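Local coordinates for protein acyl-CoA thioester hydrolase HI0827 (Haemophilus influenzae Rd KW20, PDB 3BJK) that probably hydrolyses the thioester bond of a broad range of acyl-coenzyme A substrates, working as a hexameric hotdog-fold thioesterase, at residues 31-34 and 35-39. The protein carries 1 engineered substitution. Numbering follows the deposited sequence.
Sequences GDIF and GGWIM. With EDO (1,2-ethanediol), chain U.
Phe34, the N-cap residue of helix 35-54, lays its ring over the backbone of Gly35 and Gly36, at the first turn of that helix. Its CG is anti to the backbone N (chi1 176°), which puts CG beside the carbonyl carbon and turns the ring toward the residues that follow. One face of the ring then looks onto the backbone of Gly35 and Gly36. Gly36 N sits 3.4 Å above the plane of the Phe34 ring, over its centre. Gly36 CA makes a CH-pi contact, 3.7 Å from the ring centroid of Phe34. Gly36 has no side chain, and its backbone comes close to the ring.

Apolar contacts involve the residue before the cap. Ile33 reaches Trp37 with CG2, the branch anti to its backbone N, and this methyl comes obliquely to the benzene part of the indole, 3.3 Å from Trp37 CE3. The same Ile33 CG2 meets Ile38 CG1 more loosely, at 4.1 Å. Ile72 of a nearby loop packs on both Ile33 and Ile38.

Two backbone hydrogen bonds start the helix, both to the carbonyl of Phe34. Trp37 N donates to Phe34 O at 3.0 Å, from well above the carbonyl plane. Ile38 N makes a weak bond of 3.3 Å to Phe34 O. The next one, Met39 N to Gly35 O at 2.9 Å, continues the alpha-helical pattern.

A 1,2-ethanediol, probably from the crystallisation liquor, bonds through O2 to Gly31 O at 2.7 Å.

Phe34 also packs on Ser40 of a second subunit and Met23 of a third. Loop 31-33 and the Phe34 N-cap thus lead into the long helix of the hotdog fold, at subunit interfaces of the hexamer.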
loop_
_atom_site.group_PDB
_atom_site.type_symbol
_atom_site.label_atom_id
_atom_site.label_comp_id
_atom_site.label_asym_id
_atom_site.label_seq_id
_atom_site.Cartn_x
_atom_site.Cartn_y
_atom_site.Cartn_z
ATOM N N GLY C 31 5.207 -13.938 10.090
ATOM C CA GLY C 31 3.795 -13.764 10.427
ATOM C C GLY C 31 3.536 -12.714 11.483
ATOM O O GLY C 31 2.399 -12.322 11.678
ATOM N N ASP C 32 4.595 -12.209 12.110
ATOM C CA ASP C 32 4.459 -11.115 13.069
ATOM C C ASP C 32 4.384 -9.801 12.326
ATOM O O ASP C 32 4.724 -9.739 11.140
ATOM C CB ASP C 32 5.652 -11.074 14.016
ATOM C CG ASP C 32 5.807 -12.345 14.821
ATOM O OD1 ASP C 32 4.811 -12.840 15.352
ATOM O OD2 ASP C 32 6.941 -12.833 14.917
ATOM N N ILE C 33 3.981 -8.742 13.016
ATOM C CA ILE C 33 4.069 -7.389 12.400
ATOM C C ILE C 33 5.538 -6.949 12.090
ATOM O O ILE C 33 6.414 -7.017 12.925
ATOM C CB ILE C 33 3.277 -6.325 13.242
ATOM C CG1 ILE C 33 1.750 -6.645 13.244
ATOM C CG2 ILE C 33 3.538 -4.897 12.785
ATOM C CD1 ILE C 33 0.972 -6.598 11.871
ATOM N N PHE C 34 5.755 -6.511 10.853
ATOM C CA PHE C 34 7.047 -5.924 10.411
ATOM C C PHE C 34 7.568 -4.754 11.312
ATOM O O PHE C 34 6.855 -3.816 11.587
ATOM C CB PHE C 34 6.870 -5.480 8.917
ATOM C CG PHE C 34 8.047 -4.771 8.346
ATOM C CD1 PHE C 34 9.350 -5.275 8.535
ATOM C CD2 PHE C 34 7.872 -3.641 7.548
ATOM C CE1 PHE C 34 10.490 -4.613 7.971
ATOM C CE2 PHE C 34 8.981 -2.992 6.971
ATOM C CZ PHE C 34 10.312 -3.487 7.188
ATOM N N GLY C 35 8.803 -4.869 11.806
ATOM C CA GLY C 35 9.475 -3.828 12.613
ATOM C C GLY C 35 9.420 -2.444 11.984
ATOM O O GLY C 35 9.275 -1.457 12.673
ATOM N N GLY C 36 9.524 -2.391 10.662
ATOM C CA GLY C 36 9.386 -1.144 9.885
ATOM C C GLY C 36 8.066 -0.438 10.083
ATOM O O GLY C 36 8.017 0.783 10.153
ATOM N N TRP C 37 6.986 -1.207 10.198
ATOM C CA TRP C 37 5.669 -0.637 10.425
ATOM C C TRP C 37 5.639 -0.050 11.834
ATOM O O TRP C 37 5.086 1.025 12.019
ATOM C CB TRP C 37 4.563 -1.691 10.216
ATOM C CG TRP C 37 3.150 -1.175 10.487
ATOM C CD1 TRP C 37 2.336 -0.551 9.615
ATOM C CD2 TRP C 37 2.430 -1.215 11.764
ATOM N NE1 TRP C 37 1.145 -0.219 10.234
ATOM C CE2 TRP C 37 1.165 -0.650 11.539
ATOM C CE3 TRP C 37 2.736 -1.705 13.044
ATOM C CZ2 TRP C 37 0.199 -0.526 12.547
ATOM C CZ3 TRP C 37 1.770 -1.628 14.037
ATOM C CH2 TRP C 37 0.495 -1.036 13.782
ATOM N N ILE C 38 6.197 -0.771 12.808
ATOM C CA ILE C 38 6.222 -0.318 14.217
ATOM C C ILE C 38 6.996 1.015 14.307
ATOM O O ILE C 38 6.521 1.978 14.882
ATOM C CB ILE C 38 6.843 -1.390 15.214
ATOM C CG1 ILE C 38 6.107 -2.727 15.107
ATOM C CG2 ILE C 38 6.858 -0.842 16.656
ATOM C CD1 ILE C 38 6.718 -3.901 15.903
ATOM N N MET C 39 8.187 1.050 13.699
ATOM C CA MET C 39 9.001 2.283 13.639
ATOM C C MET C 39 8.257 3.481 13.049
ATOM O O MET C 39 8.373 4.617 13.586
ATOM C CB MET C 39 10.275 2.009 12.840
ATOM C CG MET C 39 11.198 1.003 13.520
ATOM S SD MET C 39 12.852 0.888 12.786
ATOM C CE MET C 39 12.595 -0.087 11.425
HETATM C C1 EDO U . -1.004 -12.904 8.685
HETATM O O1 EDO U . -2.411 -12.887 8.985
HETATM C C2 EDO U . -0.295 -14.023 9.457
HETATM O O2 EDO U . 0.250 -13.569 10.696
#